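Local coordinates for tail fiber protein (Acinetobacter phage AM24, PDB 5W5P) that probably recognises and depolymerises the capsular polysaccharide of Acinetobacter host cells, acting as a trimeric tailspike at the tip of the phage tail, at residues V131-V136 / G160-E165; L197-L202 / D224-V229; F374-A379 / T413-M418; N479-L484 / G618-T623; S489-A494 / V520-E525. All blocks are in the same frame, centred on the assembly; numbering follows the deposited sequence.

Interaction 1 of 5, residues V131-V136 / G160-E165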
# COMPACT_ATOMS: atom_id res chain seq x y z
N VAL A 131 36.43 9.50 8.76
CA VAL A 131 37.17 8.24 8.81
C VAL A 131 36.31 7.01 8.58
O VAL A 131 36.84 5.91 8.41
CB VAL A 131 37.91 8.09 10.16
CG1 VAL A 131 38.81 9.29 10.40
CG2 VAL A 131 36.92 7.92 11.30
N SER A 132 34.98 7.16 8.54
CA SER A 132 34.09 6.02 8.40
C SER A 132 33.38 5.97 7.05
O SER A 132 32.54 5.09 6.84
CB SER A 132 33.05 6.04 9.52
OG SER A 132 32.19 7.17 9.39
N TYR A 133 33.71 6.88 6.13
CA TYR A 133 33.01 7.02 4.86
C TYR A 133 31.52 7.26 5.09
O TYR A 133 30.66 6.74 4.38
CB TYR A 133 33.24 5.80 3.95
CG TYR A 133 34.69 5.56 3.63
CD1 TYR A 133 35.46 4.69 4.41
CD2 TYR A 133 35.31 6.18 2.55
CE1 TYR A 133 36.79 4.46 4.12
CE2 TYR A 133 36.64 5.95 2.25
CZ TYR A 133 37.38 5.09 3.05
OH TYR A 133 38.71 4.85 2.78
N GLY A 134 31.21 8.05 6.11
CA GLY A 134 29.83 8.39 6.41
C GLY A 134 29.04 7.30 7.11
O GLY A 134 27.90 7.02 6.72
N ARG A 135 29.61 6.68 8.13
CA ARG A 135 28.90 5.64 8.88
C ARG A 135 29.17 5.90 10.37
O ARG A 135 30.15 5.41 10.93
CB ARG A 135 29.33 4.25 8.44
CG ARG A 135 29.02 3.97 6.98
CD ARG A 135 29.13 2.51 6.62
NE ARG A 135 28.15 1.68 7.30
CZ ARG A 135 26.89 1.53 6.89
NH1 ARG A 135 26.45 2.17 5.83
NH2 ARG A 135 26.07 0.74 7.57
N VAL A 136 28.27 6.65 10.99
CA VAL A 136 28.46 7.16 12.34
C VAL A 136 27.44 6.52 13.27
O VAL A 136 26.29 6.29 12.88
CB VAL A 136 28.36 8.69 12.35
CG1 VAL A 136 28.71 9.26 13.72
CG2 VAL A 136 29.30 9.25 11.31
N GLY A 160 26.44 6.33 -7.21
CA GLY A 160 27.72 6.15 -6.54
C GLY A 160 27.83 4.83 -5.80
O GLY A 160 26.87 4.10 -5.61
N ASP A 161 29.05 4.54 -5.34
CA ASP A 161 29.38 3.23 -4.79
C ASP A 161 29.32 3.18 -3.27
O ASP A 161 29.79 2.21 -2.67
CB ASP A 161 30.77 2.79 -5.27
CG ASP A 161 31.90 3.60 -4.65
OD1 ASP A 161 31.65 4.68 -4.09
OD2 ASP A 161 33.06 3.14 -4.75
N MSE A 162 28.73 4.19 -2.63
CA MSE A 162 28.72 4.24 -1.16
C MSE A 162 27.33 3.98 -0.58
O MSE A 162 26.31 4.14 -1.26
CB MSE A 162 29.24 5.59 -0.66
CG MSE A 162 30.61 5.99 -1.18
SE MSE A 162 31.15 7.80 -0.64
CE MSE A 162 31.76 7.40 1.17
N LEU A 163 27.31 3.57 0.69
CA LEU A 163 26.07 3.47 1.46
C LEU A 163 26.35 4.06 2.82
O LEU A 163 27.14 3.51 3.60
CB LEU A 163 25.59 2.02 1.57
CG LEU A 163 24.36 1.80 2.43
CD1 LEU A 163 23.15 2.24 1.65
CD2 LEU A 163 24.21 0.33 2.81
N MSE A 164 25.71 5.17 3.13
CA MSE A 164 26.01 5.88 4.37
C MSE A 164 24.91 5.69 5.41
O MSE A 164 23.75 5.49 5.06
CB MSE A 164 26.24 7.36 4.07
CG MSE A 164 27.24 7.57 2.93
SE MSE A 164 27.50 9.42 2.35
CE MSE A 164 25.72 9.81 1.62
N GLU A 165 25.28 5.76 6.69
CA GLU A 165 24.32 5.55 7.76
C GLU A 165 24.63 6.46 8.94
O GLU A 165 25.79 6.69 9.26
CB GLU A 165 24.31 4.08 8.22
CG GLU A 165 23.14 3.73 9.14
CD GLU A 165 22.77 2.25 9.10
OE1 GLU A 165 23.63 1.43 8.72
OE2 GLU A 165 21.61 1.91 9.45

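Interaction 2 of 5, residues L197-L202 / D224-V229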
# COMPACT_ATOMS: atom_id res chain seq x y z
N LEU A 197 24.69 20.49 -5.41
CA LEU A 197 25.79 20.01 -4.57
C LEU A 197 25.25 19.02 -3.54
O LEU A 197 25.29 19.23 -2.33
CB LEU A 197 26.49 21.18 -3.90
CG LEU A 197 26.83 22.36 -4.82
CD1 LEU A 197 27.54 23.46 -4.05
CD2 LEU A 197 27.68 21.89 -5.99
N TYR A 198 24.74 17.91 -4.06
CA TYR A 198 24.06 16.90 -3.26
C TYR A 198 24.97 15.72 -2.96
O TYR A 198 26.07 15.59 -3.49
CB TYR A 198 22.79 16.42 -3.99
CG TYR A 198 23.09 15.42 -5.09
CD1 TYR A 198 23.49 15.85 -6.35
CD2 TYR A 198 22.99 14.05 -4.87
CE1 TYR A 198 23.78 14.95 -7.36
CE2 TYR A 198 23.27 13.14 -5.87
CZ TYR A 198 23.66 13.60 -7.11
OH TYR A 198 23.95 12.69 -8.11
N THR A 199 24.47 14.83 -2.11
CA THR A 199 25.03 13.50 -1.97
C THR A 199 23.88 12.56 -1.63
O THR A 199 22.88 12.99 -1.04
CB THR A 199 26.16 13.45 -0.93
OG1 THR A 199 26.76 12.15 -0.92
CG2 THR A 199 25.64 13.79 0.47
N ALA A 200 23.99 11.29 -2.04
CA ALA A 200 22.85 10.38 -2.03
C ALA A 200 23.19 9.07 -1.33
O ALA A 200 24.36 8.75 -1.09
CB ALA A 200 22.36 10.10 -3.46
N ALA A 201 22.12 8.33 -1.02
CA ALA A 201 22.14 7.02 -0.36
C ALA A 201 22.49 7.14 1.12
O ALA A 201 23.65 6.99 1.51
CB ALA A 201 23.11 6.06 -1.05
N LEU A 202 21.47 7.39 1.95
CA LEU A 202 21.66 7.61 3.38
C LEU A 202 20.57 6.91 4.16
O LEU A 202 19.38 7.10 3.88
CB LEU A 202 21.66 9.12 3.69
CG LEU A 202 21.53 9.53 5.16
CD1 LEU A 202 22.72 9.03 5.95
CD2 LEU A 202 21.40 11.04 5.27
N ASP A 224 17.85 20.06 0.85
CA ASP A 224 18.45 20.68 -0.33
C ASP A 224 19.63 19.87 -0.84
O ASP A 224 19.94 19.93 -2.04
CB ASP A 224 18.92 22.10 -0.01
CG ASP A 224 17.79 23.09 0.11
OD1 ASP A 224 16.95 23.17 -0.81
OD2 ASP A 224 17.75 23.80 1.14
N ARG A 225 20.32 19.14 0.05
CA ARG A 225 21.60 18.51 -0.27
C ARG A 225 21.64 17.01 -0.04
O ARG A 225 22.62 16.38 -0.44
CB ARG A 225 22.73 19.16 0.56
CG ARG A 225 22.72 20.66 0.56
CD ARG A 225 22.70 21.23 -0.86
NE ARG A 225 22.80 22.69 -0.87
CZ ARG A 225 22.82 23.43 -1.97
NH1 ARG A 225 22.74 22.84 -3.16
NH2 ARG A 225 22.91 24.75 -1.89
N LEU A 226 20.61 16.43 0.57
CA LEU A 226 20.57 15.00 0.87
C LEU A 226 19.42 14.37 0.10
O LEU A 226 18.25 14.63 0.41
CB LEU A 226 20.43 14.77 2.38
CG LEU A 226 21.63 15.25 3.20
CD1 LEU A 226 21.51 14.85 4.67
CD2 LEU A 226 22.91 14.71 2.61
N TYR A 227 19.75 13.56 -0.90
CA TYR A 227 18.78 12.83 -1.70
C TYR A 227 18.88 11.34 -1.40
O TYR A 227 19.86 10.87 -0.83
CB TYR A 227 19.00 13.06 -3.20
CG TYR A 227 18.96 14.50 -3.66
CD1 TYR A 227 18.34 15.48 -2.89
CD2 TYR A 227 19.53 14.88 -4.88
CE1 TYR A 227 18.31 16.80 -3.31
CE2 TYR A 227 19.50 16.20 -5.31
CZ TYR A 227 18.89 17.15 -4.52
OH TYR A 227 18.84 18.47 -4.93
N ASN A 228 17.84 10.61 -1.81
CA ASN A 228 17.76 9.16 -1.61
C ASN A 228 18.00 8.81 -0.15
O ASN A 228 18.96 8.12 0.22
CB ASN A 228 18.74 8.43 -2.53
CG ASN A 228 18.41 8.59 -4.01
OD1 ASN A 228 17.73 9.54 -4.41
ND2 ASN A 228 18.89 7.67 -4.83
N VAL A 229 17.10 9.29 0.70
CA VAL A 229 17.23 9.20 2.15
C VAL A 229 16.15 8.28 2.69
O VAL A 229 14.96 8.48 2.42
CB VAL A 229 17.14 10.59 2.81
CG1 VAL A 229 17.40 10.48 4.31
CG2 VAL A 229 18.12 11.55 2.16

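Interaction 3 of 5, residues F374-A379 / T413-M418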
# COMPACT_ATOMS: atom_id res chain seq x y z
N PHE A 374 -11.01 9.56 9.11
CA PHE A 374 -10.93 10.97 9.48
C PHE A 374 -11.76 11.21 10.75
O PHE A 374 -12.87 11.74 10.72
CB PHE A 374 -11.42 11.85 8.33
CG PHE A 374 -10.67 11.64 7.05
CD1 PHE A 374 -9.39 12.15 6.88
CD2 PHE A 374 -11.26 10.97 5.98
CE1 PHE A 374 -8.71 11.98 5.68
CE2 PHE A 374 -10.59 10.79 4.78
CZ PHE A 374 -9.31 11.30 4.63
N GLY A 375 -11.18 10.78 11.88
CA GLY A 375 -11.83 10.96 13.16
C GLY A 375 -11.67 12.37 13.69
O GLY A 375 -10.59 12.75 14.15
N ALA A 376 -12.74 13.16 13.63
CA ALA A 376 -12.65 14.58 13.92
C ALA A 376 -12.82 14.87 15.40
O ALA A 376 -13.54 14.17 16.12
CB ALA A 376 -13.71 15.36 13.13
N ALA A 377 -12.13 15.91 15.86
CA ALA A 377 -12.50 16.53 17.12
C ALA A 377 -13.91 17.10 17.01
O ALA A 377 -14.41 17.37 15.91
CB ALA A 377 -11.51 17.63 17.49
N ALA A 378 -14.55 17.29 18.16
CA ALA A 378 -15.94 17.75 18.17
C ALA A 378 -16.11 19.08 17.45
O ALA A 378 -17.21 19.36 16.96
CB ALA A 378 -16.44 17.86 19.61
N ALA A 379 -15.06 19.88 17.36
CA ALA A 379 -15.15 21.22 16.79
C ALA A 379 -15.44 21.21 15.29
O ALA A 379 -15.93 22.22 14.77
CB ALA A 379 -13.86 21.99 17.06
N THR A 413 -15.34 9.06 7.72
CA THR A 413 -15.26 10.35 8.39
C THR A 413 -16.49 10.55 9.26
O THR A 413 -17.52 9.90 9.08
CB THR A 413 -15.13 11.51 7.39
OG1 THR A 413 -14.75 12.71 8.08
CG2 THR A 413 -16.45 11.75 6.66
N ASN A 414 -16.36 11.46 10.23
CA ASN A 414 -17.50 11.96 10.99
C ASN A 414 -17.46 13.48 11.06
O ASN A 414 -18.10 14.07 11.93
CB ASN A 414 -17.55 11.34 12.39
CG ASN A 414 -16.35 11.71 13.25
OD1 ASN A 414 -15.37 12.28 12.78
ND2 ASN A 414 -16.43 11.37 14.53
N ALA A 415 -16.71 14.10 10.17
CA ALA A 415 -16.62 15.55 10.09
C ALA A 415 -17.76 16.08 9.23
O ALA A 415 -18.55 15.33 8.66
CB ALA A 415 -15.26 15.96 9.54
N TYR A 416 -17.86 17.41 9.14
CA TYR A 416 -18.89 18.00 8.30
C TYR A 416 -18.74 17.55 6.85
O TYR A 416 -19.73 17.17 6.20
CB TYR A 416 -18.86 19.52 8.40
CG TYR A 416 -20.10 20.14 7.81
CD1 TYR A 416 -21.30 20.12 8.51
CD2 TYR A 416 -20.08 20.73 6.56
CE1 TYR A 416 -22.45 20.68 7.97
CE2 TYR A 416 -21.22 21.29 6.01
CZ TYR A 416 -22.40 21.26 6.72
OH TYR A 416 -23.54 21.82 6.19
N ARG A 417 -17.52 17.55 6.34
CA ARG A 417 -17.27 17.13 4.97
C ARG A 417 -15.95 16.38 4.89
O ARG A 417 -15.03 16.62 5.67
CB ARG A 417 -17.23 18.33 4.02
CG ARG A 417 -18.60 18.72 3.46
CD ARG A 417 -18.46 19.70 2.31
NE ARG A 417 -19.75 20.07 1.75
CZ ARG A 417 -20.44 21.14 2.10
NH1 ARG A 417 -19.97 21.97 3.02
NH2 ARG A 417 -21.61 21.39 1.53
N MSE A 418 -15.87 15.47 3.93
CA MSE A 418 -14.64 14.75 3.67
C MSE A 418 -13.79 15.49 2.63
O MSE A 418 -12.56 15.39 2.66
CB MSE A 418 -14.93 13.33 3.21
CG MSE A 418 -13.71 12.42 3.28
SE MSE A 418 -14.03 10.69 2.45
CE MSE A 418 -15.30 9.97 3.75
O HOH W 1 -14.23 11.59 16.44

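Interaction 4 of 5, residues N479-L484 / G618-T623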
# COMPACT_ATOMS: atom_id res chain seq x y z
N ASN A 479 -34.87 -18.03 -14.63
CA ASN A 479 -34.67 -19.23 -13.82
C ASN A 479 -33.87 -18.94 -12.55
O ASN A 479 -34.11 -19.55 -11.51
CB ASN A 479 -33.97 -20.31 -14.65
CG ASN A 479 -32.54 -19.93 -15.03
OD1 ASN A 479 -32.28 -18.80 -15.45
ND2 ASN A 479 -31.62 -20.87 -14.88
N LEU A 480 -32.93 -18.00 -12.62
CA LEU A 480 -32.15 -17.65 -11.44
C LEU A 480 -32.93 -16.73 -10.50
O LEU A 480 -32.69 -16.75 -9.29
CB LEU A 480 -30.82 -17.02 -11.85
CG LEU A 480 -29.99 -17.96 -12.73
CD1 LEU A 480 -28.66 -17.35 -13.08
CD2 LEU A 480 -29.80 -19.31 -12.05
N ILE A 481 -33.86 -15.93 -11.03
CA ILE A 481 -34.77 -15.18 -10.17
C ILE A 481 -35.60 -16.14 -9.32
O ILE A 481 -35.74 -15.97 -8.11
CB ILE A 481 -35.66 -14.25 -11.00
CG1 ILE A 481 -34.82 -13.24 -11.78
CG2 ILE A 481 -36.64 -13.51 -10.10
CD1 ILE A 481 -35.66 -12.28 -12.60
N SER A 482 -36.18 -17.16 -9.97
CA SER A 482 -36.95 -18.16 -9.24
C SER A 482 -36.11 -18.94 -8.24
O SER A 482 -36.66 -19.46 -7.26
CB SER A 482 -37.61 -19.13 -10.22
OG SER A 482 -38.45 -18.44 -11.14
N ASN A 483 -34.80 -19.03 -8.46
CA ASN A 483 -33.93 -19.79 -7.57
C ASN A 483 -33.68 -19.08 -6.24
O ASN A 483 -33.30 -19.74 -5.27
CB ASN A 483 -32.60 -20.09 -8.25
CG ASN A 483 -32.57 -21.46 -8.89
OD1 ASN A 483 -31.73 -22.30 -8.54
ND2 ASN A 483 -33.49 -21.71 -9.82
N LEU A 484 -33.88 -17.76 -6.18
CA LEU A 484 -33.67 -17.02 -4.94
C LEU A 484 -34.59 -17.53 -3.84
O LEU A 484 -35.73 -17.92 -4.09
CB LEU A 484 -33.89 -15.53 -5.17
CG LEU A 484 -33.01 -14.89 -6.24
CD1 LEU A 484 -33.30 -13.41 -6.37
CD2 LEU A 484 -31.54 -15.13 -5.93
N GLY A 618 -30.73 -7.32 -9.57
CA GLY A 618 -31.78 -8.13 -10.16
C GLY A 618 -31.23 -9.26 -11.02
O GLY A 618 -30.34 -9.06 -11.85
N GLN A 619 -31.77 -10.47 -10.84
CA GLN A 619 -31.21 -11.66 -11.46
C GLN A 619 -31.83 -11.97 -12.83
O GLN A 619 -31.66 -13.09 -13.33
CB GLN A 619 -31.35 -12.85 -10.52
CG GLN A 619 -30.41 -12.80 -9.32
CD GLN A 619 -28.97 -12.47 -9.70
OE1 GLN A 619 -28.23 -13.32 -10.21
NE2 GLN A 619 -28.57 -11.23 -9.46
N ILE A 620 -32.56 -11.03 -13.43
CA ILE A 620 -32.90 -11.15 -14.85
C ILE A 620 -31.64 -10.93 -15.68
O ILE A 620 -30.78 -10.12 -15.32
CB ILE A 620 -34.02 -10.16 -15.23
CG1 ILE A 620 -34.56 -10.47 -16.63
CG2 ILE A 620 -33.52 -8.72 -15.18
CD1 ILE A 620 -35.64 -11.53 -16.64
N TYR A 621 -31.52 -11.67 -16.79
CA TYR A 621 -30.32 -11.59 -17.60
C TYR A 621 -30.64 -12.01 -19.02
O TYR A 621 -31.56 -12.82 -19.22
CB TYR A 621 -29.19 -12.46 -17.02
CG TYR A 621 -29.46 -13.95 -17.06
CD1 TYR A 621 -30.19 -14.56 -16.05
CD2 TYR A 621 -29.00 -14.74 -18.10
CE1 TYR A 621 -30.44 -15.92 -16.07
CE2 TYR A 621 -29.25 -16.10 -18.14
CZ TYR A 621 -29.97 -16.69 -17.12
OH TYR A 621 -30.23 -18.04 -17.13
N PRO A 622 -29.92 -11.50 -20.02
CA PRO A 622 -30.13 -11.95 -21.40
C PRO A 622 -29.30 -13.19 -21.71
O PRO A 622 -28.17 -13.35 -21.24
CB PRO A 622 -29.65 -10.74 -22.22
CG PRO A 622 -28.55 -10.16 -21.37
CD PRO A 622 -28.90 -10.45 -19.93
N THR A 623 -29.88 -14.08 -22.51
CA THR A 623 -29.23 -15.34 -22.85
C THR A 623 -28.41 -15.21 -24.12
O THR A 623 -28.46 -14.19 -24.81
CB THR A 623 -30.25 -16.47 -23.02
OG1 THR A 623 -30.95 -16.29 -24.26
CG2 THR A 623 -31.24 -16.48 -21.88
OXT THR A 623 -27.68 -16.13 -24.49
O HOH W 2 -33.01 -15.15 -13.85

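Interaction 5 of 5, residues S489-A494 / V520-E525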
# COMPACT_ATOMS: atom_id res chain seq x y z
N SER A 489 -36.79 -10.73 -2.72
CA SER A 489 -35.58 -10.49 -3.51
C SER A 489 -35.78 -10.66 -5.01
O SER A 489 -34.88 -10.30 -5.77
CB SER A 489 -34.45 -11.43 -3.06
OG SER A 489 -34.47 -11.63 -1.66
N ARG A 490 -36.92 -11.19 -5.44
CA ARG A 490 -37.04 -11.63 -6.83
C ARG A 490 -37.37 -10.49 -7.78
O ARG A 490 -36.72 -10.33 -8.82
CB ARG A 490 -38.09 -12.73 -6.93
CG ARG A 490 -37.83 -13.91 -6.01
CD ARG A 490 -38.43 -15.19 -6.54
NE ARG A 490 -38.15 -16.32 -5.66
CZ ARG A 490 -39.06 -16.93 -4.91
NH1 ARG A 490 -40.32 -16.52 -4.94
NH2 ARG A 490 -38.72 -17.95 -4.14
N ALA A 491 -38.38 -9.68 -7.44
CA ALA A 491 -38.90 -8.69 -8.37
C ALA A 491 -37.84 -7.65 -8.74
O ALA A 491 -36.95 -7.33 -7.96
CB ALA A 491 -40.12 -7.99 -7.78
N CYS A 492 -37.96 -7.13 -9.96
CA CYS A 492 -37.07 -6.09 -10.45
C CYS A 492 -37.66 -5.51 -11.72
O CYS A 492 -38.63 -6.04 -12.28
CB CYS A 492 -35.65 -6.62 -10.70
SG CYS A 492 -35.57 -7.95 -11.93
N THR A 493 -37.09 -4.39 -12.16
CA THR A 493 -37.39 -3.80 -13.45
C THR A 493 -36.08 -3.57 -14.19
O THR A 493 -34.99 -3.63 -13.60
CB THR A 493 -38.16 -2.48 -13.31
OG1 THR A 493 -37.44 -1.57 -12.47
CG2 THR A 493 -39.53 -2.75 -12.71
N ALA A 494 -36.18 -3.33 -15.50
CA ALA A 494 -34.99 -3.28 -16.33
C ALA A 494 -35.31 -2.65 -17.67
O ALA A 494 -36.46 -2.65 -18.13
CB ALA A 494 -34.40 -4.68 -16.54
N VAL A 520 -40.93 -5.34 -16.43
CA VAL A 520 -41.22 -5.49 -15.01
C VAL A 520 -41.32 -6.98 -14.71
O VAL A 520 -41.94 -7.73 -15.47
CB VAL A 520 -42.51 -4.76 -14.60
CG1 VAL A 520 -43.66 -5.11 -15.55
CG2 VAL A 520 -42.88 -5.05 -13.15
N VAL A 521 -40.67 -7.42 -13.63
CA VAL A 521 -40.65 -8.83 -13.23
C VAL A 521 -41.27 -8.93 -11.84
O VAL A 521 -40.83 -8.23 -10.91
CB VAL A 521 -39.22 -9.40 -13.24
CG1 VAL A 521 -39.24 -10.92 -13.17
CG2 VAL A 521 -38.46 -8.93 -14.47
N GLN A 522 -42.26 -9.80 -11.69
CA GLN A 522 -42.94 -9.95 -10.40
C GLN A 522 -43.61 -11.32 -10.32
O GLN A 522 -44.26 -11.76 -11.28
CB GLN A 522 -43.97 -8.84 -10.18
CG GLN A 522 -44.85 -9.02 -8.93
CD GLN A 522 -44.12 -8.66 -7.63
OE1 GLN A 522 -43.51 -7.60 -7.51
NE2 GLN A 522 -44.20 -9.56 -6.64
N GLY A 523 -43.46 -11.97 -9.17
CA GLY A 523 -44.11 -13.23 -8.87
C GLY A 523 -44.89 -13.15 -7.58
O GLY A 523 -45.42 -12.10 -7.21
N SER A 524 -44.96 -14.28 -6.89
CA SER A 524 -45.64 -14.33 -5.60
C SER A 524 -44.82 -13.59 -4.54
O SER A 524 -43.62 -13.84 -4.39
CB SER A 524 -45.87 -15.78 -5.18
OG SER A 524 -46.49 -16.52 -6.22
N GLU A 525 -45.48 -12.69 -3.81
CA GLU A 525 -44.82 -11.90 -2.78
C GLU A 525 -45.79 -11.68 -1.63
O GLU A 525 -46.88 -11.13 -1.84
CB GLU A 525 -44.34 -10.56 -3.34
CG GLU A 525 -43.47 -9.76 -2.39
CD GLU A 525 -42.47 -8.88 -3.12
OE1 GLU A 525 -42.52 -8.84 -4.37
OE2 GLU A 525 -41.64 -8.23 -2.45
O HOH W 3 -41.73 -14.66 -6.26
O HOH W 4 -40.41 -10.06 -5.38

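Interaction 1 of 5, residues V131-V136 / G160-E165
The first parallel rungs of the beta-helix that forms the body of this tailspike meet where strand 135-140, just after helix 122-132, lies beside strand 164-169. Arg135 and Glu165 form the parallel bridge. Glu165 N donates to Gly134 O at 2.9 Å and Val136 N to Glu165 O at 3.0 Å, so the backbone of Glu165 is held on both sides of Arg135. Above this ladder the two long side chains make a salt bridge, Arg135 NH2 to Glu165 OE1, at 2.8 Å, with the guanidinium and carboxylate planes 68° apart instead of coplanar. One guanidinium face rests on Glu165 CB, while NH1 turns to Leu163 O at 2.7 Å; that oxygen lies in the guanidinium plane, but NH1 stands well above the carbonyl plane. The bend of the arginine chain at chi3 (65°) brings its end back over the neighbouring strand. Arginine suits this place because its several N-H groups serve a carboxylate and a backbone oxygen together, and NE adds a weak bond to Asp169 O of the second subunit. A bound zinc ion lies about 4 Å from this side chain. Tyr133 and Gly134, both with positive phi, turn the chain from helix into strand, a conformation glycine adopts easily, and Met164 CB sits 3.1 Å from Gly134 O. In the preceding turn, Ser132 OG accepts from Arg135 N, an ST motif. The flexible, unbranched chain of Met162 crosses Tyr133 at about a right angle, its CE reaching Tyr133 CB at 3.5 Å near the plane of the ring.

Interaction 2 of 5, residues L197-L202 / D224-V229
Tyr198 and Tyr227 fit bump into hollow between these adjacent parallel turns of the beta-helix. Their planes are only 16° apart, but with centroids 5.1 Å from each other the rings are slid so far that they barely overlap. The bump is Tyr198 CB, which sits over one face of the Tyr227 ring, toward its rim, in a CH-pi contact of 3.9 Å to the centroid. Tyr198 CG lies between the backbone N and the carbonyl carbon (chi1 78°), which brings its ring obliquely against Tyr227 CD2. Tyrosine suits both places because a flat apolar ring carries a polar end: Tyr198 OH bonds to Ile158 N, and Tyr227 OH to Arg249 and Asp196.

The side chains of Thr199, Leu226, Leu202 and Val229 occupy the other face of the strands. Thr199 CG2 nestles alongside Leu226 CD2 at 3.6 Å, pointing the same way, while its OG1 bonds to Pro154 O. Leu202 CD2 touches both Leu226 CD1, at 3.9 Å, and Val229 CG1. Small Ala200 lets Asn228 CB come close at the corner, and the aliphatic part of Arg225 lies along Leu197 O, its CD 3.6 Å from that oxygen, before NH2 reaches Glu191 O.

Thr199 N donates to Arg225 O at 2.9 Å, Tyr227 N to Thr199 O, and Leu202 N to Asn228 O at 3.1 Å; Ala201 N to Tyr227 O is weak. The chemistry implies a division of labour: backbone bonds set the register, apolar groups pack between turns, and the polar ends tie the pair to its surroundings.

Interaction 3 of 5, residues F374-A379 / T413-M418
The Phe374 ring and the Asn414 amide are the flat groups that meet the other segment. The ring is approached obliquely by Thr413 CB and by selenomethionine Met418, whose CG lies 3.8 Å from Phe374 CE2. Met418 crosses the phenylalanine at about a right angle, and its SE is 5.3 Å from the ring centroid, 68° off the normal, in a slanting Met-aromatic contact. Phe338, from the neighbouring turn, meets the same ring with its plane nearly parallel. A broad apolar ring and a flexible methionine-type chain suit this buried setting.

Past the ring, the Asn414 amide reaches the backbone of Ala376. Its OD1 takes the N-H of Ala376 on a lone pair, in the carbonyl plane, at 2.9 Å and a nearly straight 171°. Its ND2 donates to a water at 2.9 Å, and that water donates to Ala376 O. With CG between the backbone N and the carbonyl carbon (chi1 63°), the amide takes Ala376 N directly and Ala376 O through the water; asparagine suits the place because it offers an acceptor and a donor in one flat group. The small Ala376 CB can then meet Ala415 CB at 4.0 Å.

Thr413 OG1 accepts from Ala415 N, forming an ST turn, and is also bonded to Asp388. Where the chains leave their strands for the loops, the Asn414 side chain takes over the backbone bonding from the Phe374-Thr413 parallel bridge, which joins stacked strands of the parallel beta-helix.

Interaction 4 of 5, residues N479-L484 / G618-T623
Ile481 is the side chain that enters the turn ahead of strand 621-622. Its CG1 lies 3.4 Å from Gln619 C, and its CD1 continues to Ile620, approaching CB at 3.8 Å. With CG1 anti to the carbonyl carbon (chi1 -60°) and the chain extended beyond it, the isoleucine reaches its terminal methyl over the peptide between Gln619 and Ile620; an apolar chain with an extended ethyl arm suits this buried spot. Leu480, one residue earlier, crosses Tyr621 at about a right angle, with CD1 3.8 Å from Tyr621 CE1. At the start of the helix, the Asn479 side chain lies close to Tyr621 OH. Farther along, Leu484 CD1 touches Gln619 CG at 4.2 Å, across the glutamine chain.

A water joins the two backbones: it accepts from Ile481 N at 3.0 Å and donates to Gln619 O. It thus serves an amide in the first turn of the helix and a carbonyl of the turn opposite.

In the next shell, Gln619 is bent at chi2, and its NE2 is bonded to Ala617 O, which holds the chain folded while its CB and CG face the helix. Asn483 ND2 donates back to Asn479 O at 2.8 Å, bracing a short helix whose backbone bonds are mostly weak. Arg438 and Gln441 of the third subunit pack against Leu480, Tyr621, Leu484 and Gln619. Helix 479-483 thus follows strand 470-477 and lies beside the C-terminal strand 621-622, which pairs with that same strand, while Ile620 packs on strand 598-608.

Interaction 5 of 5, residues S489-A494 / V520-E525
Cys492 and Val521 form an antiparallel hydrogen-bonded pair, with Val521 N donating to Cys492 O at 2.8 Å and Cys492 N to Val521 O at 3.2 Å, and the strand axes run 4.8 Å apart at 161°. On the face of this pair, Cys492 SG lies 4.0 Å from Val521 CG2, two compact groups suited to a buried sheet. On the other face, Thr493 CG2 rests against Val520 CB at 4.1 Å, while Thr493 OG1 bonds to Asn497 of the second subunit.

Beyond the ladder, small Ala491 brings CB within 3.4 Å of Gln522 OE1. Gln522 bends at chi2 (76°) so that NE2 donates to both Glu525 OE1 and Gly523 O, each in its amide plane; OE1 is bonded to Gln501 of the second subunit. Waters occupy the remaining separation: one links Arg490 NH1, at 2.7 Å, to Ser524 O, while Arg490 NH2 bonds to Leu484 O, and another accepts from Ala491 N at 2.9 Å and lies next to Glu525 OE1.

The contact closes the open end of the hairpin of strands 492-503 and 509-523, flanked in the sheet by strands 598-608 and 535-546, with Ile481 of helix 479-483 packed against Arg490 and Val521.

How the interactions relate
From the N terminus, interactions 1, 2 and 3 close successive loops, each ending before the next opens, along the parallel beta-helix. Interactions 1 and 2 adjoin, since strands 164-169 and 199-204 are neighbours, and Met164 N probably bonds to Ala201 O; both also touch the second subunit. Interaction 3 lies farther along the same body, its centre about 38 Å from that of interaction 2. Interaction 4 then spans the C-terminal domain, joining helix 479-483 to the chain's end, and the hairpin of interaction 5 lies within its long loop. Their centres are about 10 Å apart, and Arg490 NH2 probably bonds to Leu484 O, linking the two.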